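PDB 2PH0: heme utilization cystosolic carrier protein HutX from Pectobacterium carotovorum, which probably binds heme in the cytosol and carries it during heme uptake and utilisation. Local coordinates for residues His99-Ile111 against Ser122-Phe134. Residues are numbered along the deposited sequence; the frame is centred on the assembly and turned at random.
Sequences HIRATSCQHIAFI and SVVFFNANGAAMF
S122 pairs with I111 through two backbone hydrogen bonds, and a water joins S122 OG to I111 O. V123, on the opposite side of the sheet, fits between two neighbours: its CG1 meets I108 CG2 at 3.8 Å, while CG2 lies 3.7 Å from F110 CE2, the valine running alongside the phenylalanine. V124 closes a second hydrogen-bonded pair with A109, and its CG2 touches I111 CD1. F125 stands beside I108, both pointing the same way; C105 SG reaches the edge of its ring, 5.4 Å from the centroid and 79° off the normal. With CG swung away from its own carbonyl carbon (chi1 -56°), F126 lays its ring back along the strand: V124 CG1 covers one face, and A109 CB meets CE2 in the ring plane at 3.7 Å. This side of the antiparallel hairpin 107-115/118-126 is covered by helix 28-33, whose F29 meets the F126 ring edge-to-face and stacks on H107; helices 48-55 and 148-160 pack against the other. The ladder ends in a classic beta bulge, F126 O taking a nearly straight bond from Q106 N (2.8 Å) and a weak one from H107 N. Beyond it N127 opens a type I turn to G130, its OD1 accepting A131 N from above the amide plane while ND2 bonds D69 of the second subunit, which also holds S104 OG. N127 CA approaches S104 O at 3.2 Å in a CA-H...O contact, and a water bridges that oxygen to A128 N. The selenomethionine M133, its chain bent at the last torsion, rests SE against C105 and brings CE to 3.7 Å from I100 CG2. The F134 side chain then crosses that of I100 at about a right angle, CZ against CD1, so that strand 132-137 of the larger sheet meets strand 96-101 of the smaller one.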
ATOM      1  N   HIS B  99       9.118   0.360   4.210  1.00 15.25           N
ATOM      2  CA  HIS B  99       9.991  -0.778   4.441  1.00 15.85           C
ATOM      3  C   HIS B  99       9.459  -1.958   3.650  1.00 20.58           C
ATOM      4  O   HIS B  99       8.295  -2.323   3.795  1.00 20.02           O
ATOM      5  CB  HIS B  99       9.975  -1.118   5.929  1.00 18.29           C
ATOM      6  CG  HIS B  99      10.215   0.065   6.815  1.00 17.23           C
ATOM      7  ND1 HIS B  99      11.479   0.536   7.100  1.00 26.30           N
ATOM      8  CD2 HIS B  99       9.351   0.912   7.425  1.00 20.99           C
ATOM      9  CE1 HIS B  99      11.383   1.623   7.846  1.00 30.32           C
ATOM     10  NE2 HIS B  99      10.104   1.872   8.057  1.00 25.75           N
ATOM     11  N   ILE B 100      10.306  -2.546   2.812  1.00 18.08           N
ATOM     12  CA  ILE B 100       9.902  -3.694   2.006  1.00 18.95           C
ATOM     13  C   ILE B 100      10.641  -4.937   2.498  1.00 15.34           C
ATOM     14  O   ILE B 100      11.873  -4.947   2.573  1.00 19.81           O
ATOM     15  CB  ILE B 100      10.215  -3.433   0.518  1.00 17.23           C
ATOM     16  CG1 ILE B 100       9.443  -2.195   0.055  1.00 21.72           C
ATOM     17  CG2 ILE B 100       9.856  -4.655  -0.322  1.00 20.78           C
ATOM     18  CD1 ILE B 100       9.913  -1.607  -1.271  1.00 18.93           C
ATOM     19  N   ARG B 101       9.895  -5.986   2.836  1.00 17.35           N
ATOM     20  CA  ARG B 101      10.513  -7.210   3.338  1.00 17.08           C
ATOM     21  C   ARG B 101      11.315  -7.912   2.249  1.00 22.86           C
ATOM     22  O   ARG B 101      10.772  -8.302   1.210  1.00 22.20           O
ATOM     23  CB  ARG B 101       9.457  -8.152   3.914  1.00 18.99           C
ATOM     24  CG  ARG B 101      10.066  -9.376   4.594  1.00 23.20           C
ATOM     25  CD  ARG B 101       9.006 -10.273   5.212  1.00 28.45           C
ATOM     26  NE  ARG B 101       8.252  -9.589   6.258  1.00 45.20           N
ATOM     27  CZ  ARG B 101       7.405 -10.196   7.084  1.00 49.77           C
ATOM     28  NH1 ARG B 101       7.203 -11.504   6.988  1.00 64.45           N
ATOM     29  NH2 ARG B 101       6.756  -9.495   8.005  1.00 44.18           N
ATOM     30  N   ALA B 102      12.611  -8.080   2.519  1.00 26.37           N
ATOM     31  CA  ALA B 102      13.576  -8.682   1.591  1.00 29.74           C
ATOM     32  C   ALA B 102      13.243 -10.036   0.973  1.00 30.24           C
ATOM     33  O   ALA B 102      13.349 -10.211  -0.237  1.00 31.71           O
ATOM     34  CB  ALA B 102      14.945  -8.755   2.266  1.00 31.39           C
ATOM     35  N   THR B 103      12.861 -10.999   1.802  1.00 30.39           N
ATOM     36  CA  THR B 103      12.546 -12.341   1.321  1.00 34.08           C
ATOM     37  C   THR B 103      11.195 -12.462   0.615  1.00 26.40           C
ATOM     38  O   THR B 103      10.882 -13.502   0.033  1.00 31.94           O
ATOM     39  CB  THR B 103      12.533 -13.347   2.494  1.00 33.46           C
ATOM     40  OG1 THR B 103      12.374 -14.678   1.986  1.00 48.80           O
ATOM     41  CG2 THR B 103      11.367 -13.037   3.444  1.00 21.39           C
ATOM     42  N   SER B 104      10.397 -11.406   0.657  1.00 18.17           N
ATOM     43  CA  SER B 104       9.062 -11.471   0.079  1.00 17.44           C
ATOM     44  C   SER B 104       8.923 -11.543  -1.437  1.00 18.71           C
ATOM     45  O   SER B 104       8.082 -12.291  -1.943  1.00 21.26           O
ATOM     46  CB  SER B 104       8.217 -10.309   0.607  1.00 25.49           C
ATOM     47  OG  SER B 104       7.929 -10.497   1.979  1.00 26.98           O
ATOM     48  N   CYS B 105       9.740 -10.793  -2.164  1.00 15.11           N
ATOM     49  CA  CYS B 105       9.609 -10.795  -3.623  1.00 18.33           C
ATOM     50  C   CYS B 105      10.138 -12.055  -4.298  1.00 15.42           C
ATOM     51  O   CYS B 105      11.325 -12.359  -4.230  1.00 19.82           O
ATOM     52  CB  CYS B 105      10.283  -9.564  -4.217  1.00 20.68           C
ATOM     53  SG  CYS B 105       9.983  -9.408  -6.001  1.00 18.76           S
ATOM     54  N   GLN B 106       9.247 -12.781  -4.961  1.00 17.09           N
ATOM     55  CA  GLN B 106       9.624 -14.017  -5.639  1.00 18.30           C
ATOM     56  C   GLN B 106       9.583 -13.909  -7.161  1.00 21.19           C
ATOM     57  O   GLN B 106      10.228 -14.695  -7.869  1.00 17.09           O
ATOM     58  CB  GLN B 106       8.712 -15.163  -5.191  1.00 18.83           C
ATOM     59  CG  GLN B 106       8.881 -15.570  -3.740  1.00 30.85           C
ATOM     60  CD  GLN B 106      10.315 -15.922  -3.389  1.00 40.07           C
ATOM     61  OE1 GLN B 106      10.921 -16.795  -4.010  1.00 46.98           O
ATOM     62  NE2 GLN B 106      10.865 -15.243  -2.384  1.00 36.68           N
ATOM     63  N   HIS B 107       8.826 -12.939  -7.663  1.00 18.07           N
ATOM     64  CA  HIS B 107       8.697 -12.741  -9.104  1.00 17.66           C
ATOM     65  C   HIS B 107       8.564 -11.262  -9.437  1.00 14.11           C
ATOM     66  O   HIS B 107       8.007 -10.480  -8.661  1.00 11.00           O
ATOM     67  CB  HIS B 107       7.461 -13.470  -9.637  1.00 16.58           C
ATOM     68  CG  HIS B 107       7.481 -14.951  -9.410  1.00 20.18           C
ATOM     69  ND1 HIS B 107       8.360 -15.792 -10.057  1.00 28.42           N
ATOM     70  CD2 HIS B 107       6.733 -15.735  -8.600  1.00 21.14           C
ATOM     71  CE1 HIS B 107       8.152 -17.033  -9.654  1.00 33.16           C
ATOM     72  NE2 HIS B 107       7.170 -17.027  -8.771  1.00 33.89           N
ATOM     73  N   ILE B 108       9.092 -10.879 -10.593  1.00 14.88           N
ATOM     74  CA  ILE B 108       9.001  -9.499 -11.047  1.00 16.01           C
ATOM     75  C   ILE B 108       8.557  -9.559 -12.499  1.00 17.54           C
ATOM     76  O   ILE B 108       9.043 -10.388 -13.271  1.00 17.62           O
ATOM     77  CB  ILE B 108      10.356  -8.768 -10.947  1.00 14.09           C
ATOM     78  CG1 ILE B 108      10.821  -8.722  -9.486  1.00 19.38           C
ATOM     79  CG2 ILE B 108      10.222  -7.344 -11.490  1.00 16.50           C
ATOM     80  CD1 ILE B 108      12.153  -8.006  -9.266  1.00 17.72           C
ATOM     81  N   ALA B 109       7.621  -8.696 -12.871  1.00 14.71           N
ATOM     82  CA  ALA B 109       7.135  -8.689 -14.246  1.00 14.37           C
ATOM     83  C   ALA B 109       7.139  -7.296 -14.846  1.00 14.12           C
ATOM     84  O   ALA B 109       6.771  -6.315 -14.187  1.00 12.30           O
ATOM     85  CB  ALA B 109       5.713  -9.273 -14.309  1.00 10.56           C
ATOM     86  N   PHE B 110       7.569  -7.221 -16.105  1.00 11.06           N
ATOM     87  CA  PHE B 110       7.585  -5.977 -16.857  1.00 11.92           C
ATOM     88  C   PHE B 110       6.455  -6.167 -17.870  1.00 14.59           C
ATOM     89  O   PHE B 110       6.540  -6.996 -18.775  1.00 12.51           O
ATOM     90  CB  PHE B 110       8.935  -5.788 -17.555  1.00 14.85           C
ATOM     91  CG  PHE B 110      10.062  -5.450 -16.614  1.00 15.25           C
ATOM     92  CD1 PHE B 110      10.659  -6.433 -15.828  1.00 19.12           C
ATOM     93  CD2 PHE B 110      10.516  -4.142 -16.506  1.00 14.40           C
ATOM     94  CE1 PHE B 110      11.701  -6.106 -14.947  1.00 19.27           C
ATOM     95  CE2 PHE B 110      11.553  -3.808 -15.629  1.00 15.95           C
ATOM     96  CZ  PHE B 110      12.143  -4.795 -14.851  1.00 16.81           C
ATOM     97  N   ILE B 111       5.385  -5.401 -17.692  1.00 11.43           N
ATOM     98  CA  ILE B 111       4.199  -5.535 -18.526  1.00 12.23           C
ATOM     99  C   ILE B 111       3.903  -4.315 -19.372  1.00 17.50           C
ATOM    100  O   ILE B 111       3.847  -3.201 -18.861  1.00 13.78           O
ATOM    101  CB  ILE B 111       2.962  -5.796 -17.636  1.00 16.13           C
ATOM    102  CG1 ILE B 111       3.233  -6.973 -16.696  1.00 17.14           C
ATOM    103  CG2 ILE B 111       1.738  -6.059 -18.494  1.00 14.89           C
ATOM    104  CD1 ILE B 111       2.133  -7.210 -15.685  1.00 11.83           C
ATOM    105  N   SER B 122       4.191  -1.211 -16.779  1.00 12.55           N
ATOM    106  CA  SER B 122       4.358  -1.363 -15.342  1.00 12.63           C
ATOM    107  C   SER B 122       5.342  -2.450 -14.933  1.00 14.89           C
ATOM    108  O   SER B 122       5.630  -3.381 -15.686  1.00 15.60           O
ATOM    109  CB  SER B 122       2.999  -1.645 -14.687  1.00 14.42           C
ATOM    110  OG  SER B 122       2.373  -2.797 -15.251  1.00 16.81           O
ATOM    111  N   VAL B 123       5.878  -2.299 -13.729  1.00 12.97           N
ATOM    112  CA  VAL B 123       6.782  -3.288 -13.175  1.00 11.68           C
ATOM    113  C   VAL B 123       6.035  -3.777 -11.949  1.00 16.89           C
ATOM    114  O   VAL B 123       5.752  -2.995 -11.036  1.00 13.56           O
ATOM    115  CB  VAL B 123       8.121  -2.690 -12.731  1.00 14.07           C
ATOM    116  CG1 VAL B 123       9.000  -3.800 -12.176  1.00 15.81           C
ATOM    117  CG2 VAL B 123       8.805  -2.007 -13.902  1.00 13.57           C
ATOM    118  N   VAL B 124       5.693  -5.057 -11.939  1.00 14.53           N
ATOM    119  CA  VAL B 124       4.939  -5.629 -10.827  1.00 15.23           C
ATOM    120  C   VAL B 124       5.788  -6.572  -9.984  1.00 12.98           C
ATOM    121  O   VAL B 124       6.466  -7.442 -10.511  1.00 15.10           O
ATOM    122  CB  VAL B 124       3.708  -6.383 -11.351  1.00 13.92           C
ATOM    123  CG1 VAL B 124       2.842  -6.839 -10.186  1.00 13.97           C
ATOM    124  CG2 VAL B 124       2.900  -5.468 -12.295  1.00 12.41           C
ATOM    125  N   PHE B 125       5.741  -6.387  -8.666  1.00 15.34           N
ATOM    126  CA  PHE B 125       6.506  -7.206  -7.726  1.00 14.13           C
ATOM    127  C   PHE B 125       5.544  -8.146  -7.010  1.00 15.80           C
ATOM    128  O   PHE B 125       4.581  -7.699  -6.388  1.00 16.77           O
ATOM    129  CB  PHE B 125       7.232  -6.295  -6.723  1.00 14.27           C
ATOM    130  CG  PHE B 125       8.195  -5.333  -7.370  1.00 14.38           C
ATOM    131  CD1 PHE B 125       9.571  -5.524  -7.253  1.00 14.85           C
ATOM    132  CD2 PHE B 125       7.728  -4.233  -8.089  1.00 13.92           C
ATOM    133  CE1 PHE B 125      10.466  -4.630  -7.839  1.00 25.15           C
ATOM    134  CE2 PHE B 125       8.613  -3.332  -8.678  1.00 17.74           C
ATOM    135  CZ  PHE B 125       9.987  -3.532  -8.552  1.00 16.52           C
ATOM    136  N   PHE B 126       5.811  -9.446  -7.101  1.00 12.67           N
ATOM    137  CA  PHE B 126       4.954 -10.483  -6.524  1.00 12.03           C
ATOM    138  C   PHE B 126       5.571 -11.247  -5.355  1.00 11.62           C
ATOM    139  O   PHE B 126       6.772 -11.499  -5.334  1.00 15.34           O
ATOM    140  CB  PHE B 126       4.612 -11.535  -7.586  1.00 14.64           C
ATOM    141  CG  PHE B 126       3.969 -10.985  -8.825  1.00 15.30           C
ATOM    142  CD1 PHE B 126       2.582 -10.935  -8.941  1.00 20.45           C
ATOM    143  CD2 PHE B 126       4.748 -10.567  -9.897  1.00 19.07           C
ATOM    144  CE1 PHE B 126       1.978 -10.484 -10.113  1.00 16.88           C
ATOM    145  CE2 PHE B 126       4.148 -10.109 -11.076  1.00 12.27           C
ATOM    146  CZ  PHE B 126       2.764 -10.073 -11.178  1.00 14.82           C
ATOM    147  N   ASN B 127       4.730 -11.646  -4.404  1.00 16.11           N
ATOM    148  CA  ASN B 127       5.200 -12.436  -3.273  1.00 21.71           C
ATOM    149  C   ASN B 127       5.021 -13.919  -3.628  1.00 23.05           C
ATOM    150  O   ASN B 127       4.611 -14.253  -4.744  1.00 21.32           O
ATOM    151  CB  ASN B 127       4.426 -12.088  -1.985  1.00 18.24           C
ATOM    152  CG  ASN B 127       2.929 -12.319  -2.106  1.00 22.51           C
ATOM    153  OD1 ASN B 127       2.469 -13.101  -2.937  1.00 21.19           O
ATOM    154  ND2 ASN B 127       2.159 -11.649  -1.251  1.00 20.44           N
ATOM    155  N   ALA B 128       5.322 -14.806  -2.683  1.00 23.19           N
ATOM    156  CA  ALA B 128       5.213 -16.242  -2.930  1.00 21.60           C
ATOM    157  C   ALA B 128       3.799 -16.718  -3.237  1.00 23.23           C
ATOM    158  O   ALA B 128       3.619 -17.709  -3.947  1.00 28.86           O
ATOM    159  CB  ALA B 128       5.781 -17.022  -1.741  1.00 24.58           C
ATOM    160  N   ASN B 129       2.797 -16.022  -2.709  1.00 19.33           N
ATOM    161  CA  ASN B 129       1.409 -16.400  -2.959  1.00 23.22           C
ATOM    162  C   ASN B 129       0.894 -15.919  -4.311  1.00 24.37           C
ATOM    163  O   ASN B 129      -0.244 -16.203  -4.675  1.00 23.63           O
ATOM    164  CB  ASN B 129       0.492 -15.866  -1.858  1.00 25.41           C
ATOM    165  CG  ASN B 129       0.693 -16.578  -0.539  1.00 37.73           C
ATOM    166  OD1 ASN B 129       0.843 -17.798  -0.498  1.00 45.68           O
ATOM    167  ND2 ASN B 129       0.684 -15.820   0.551  1.00 48.57           N
ATOM    168  N   GLY B 130       1.722 -15.174  -5.038  1.00 22.83           N
ATOM    169  CA  GLY B 130       1.322 -14.700  -6.352  1.00 21.43           C
ATOM    170  C   GLY B 130       0.548 -13.399  -6.383  1.00 22.47           C
ATOM    171  O   GLY B 130      -0.008 -13.041  -7.421  1.00 18.07           O
ATOM    172  N   ALA B 131       0.504 -12.690  -5.258  1.00 19.29           N
ATOM    173  CA  ALA B 131      -0.198 -11.417  -5.197  1.00 20.81           C
ATOM    174  C   ALA B 131       0.805 -10.295  -5.431  1.00 16.19           C
ATOM    175  O   ALA B 131       1.998 -10.461  -5.179  1.00 16.32           O
ATOM    176  CB  ALA B 131      -0.866 -11.245  -3.838  1.00 23.93           C
ATOM    177  N   ALA B 132       0.323  -9.153  -5.912  1.00 15.32           N
ATOM    178  CA  ALA B 132       1.206  -8.018  -6.158  1.00 13.96           C
ATOM    179  C   ALA B 132       1.490  -7.295  -4.860  1.00 17.86           C
ATOM    180  O   ALA B 132       0.562  -6.903  -4.153  1.00 23.14           O
ATOM    181  CB  ALA B 132       0.560  -7.050  -7.143  1.00 17.92           C
HETATM  182  N   MSE B 133       2.770  -7.129  -4.534  1.00 14.00           N
HETATM  183  CA  MSE B 133       3.147  -6.407  -3.323  1.00 14.30           C
HETATM  184  C   MSE B 133       2.908  -4.932  -3.629  1.00 16.74           C
HETATM  185  O   MSE B 133       2.424  -4.167  -2.790  1.00 17.60           O
HETATM  186  CB  MSE B 133       4.612  -6.687  -3.002  1.00 13.73           C
HETATM  187  CG  MSE B 133       4.846  -8.135  -2.611  1.00 19.26           C
HETATM  188 SE   MSE B 133       6.700  -8.644  -2.627  1.00 27.92          SE
HETATM  189  CE  MSE B 133       7.429  -7.105  -1.713  1.00 19.34           C
ATOM    190  N   PHE B 134       3.243  -4.547  -4.856  1.00 15.23           N
ATOM    191  CA  PHE B 134       3.033  -3.195  -5.346  1.00  9.43           C
ATOM    192  C   PHE B 134       3.374  -3.172  -6.829  1.00 13.77           C
ATOM    193  O   PHE B 134       3.931  -4.135  -7.362  1.00 12.74           O
ATOM    194  CB  PHE B 134       3.881  -2.151  -4.586  1.00 15.83           C
ATOM    195  CG  PHE B 134       5.311  -2.554  -4.368  1.00 16.67           C
ATOM    196  CD1 PHE B 134       5.678  -3.261  -3.231  1.00 17.65           C
ATOM    197  CD2 PHE B 134       6.290  -2.240  -5.307  1.00 20.52           C
ATOM    198  CE1 PHE B 134       7.000  -3.657  -3.031  1.00 22.83           C
ATOM    199  CE2 PHE B 134       7.615  -2.633  -5.116  1.00 28.21           C
ATOM    200  CZ  PHE B 134       7.970  -3.344  -3.978  1.00 19.73           C
TER
HETATM  201  O   HOH W   1       6.574 -14.067  -0.118  1.00 26.28           O
HETATM  202  O   HOH W   2       1.215  -2.488 -17.898  1.00 17.21           O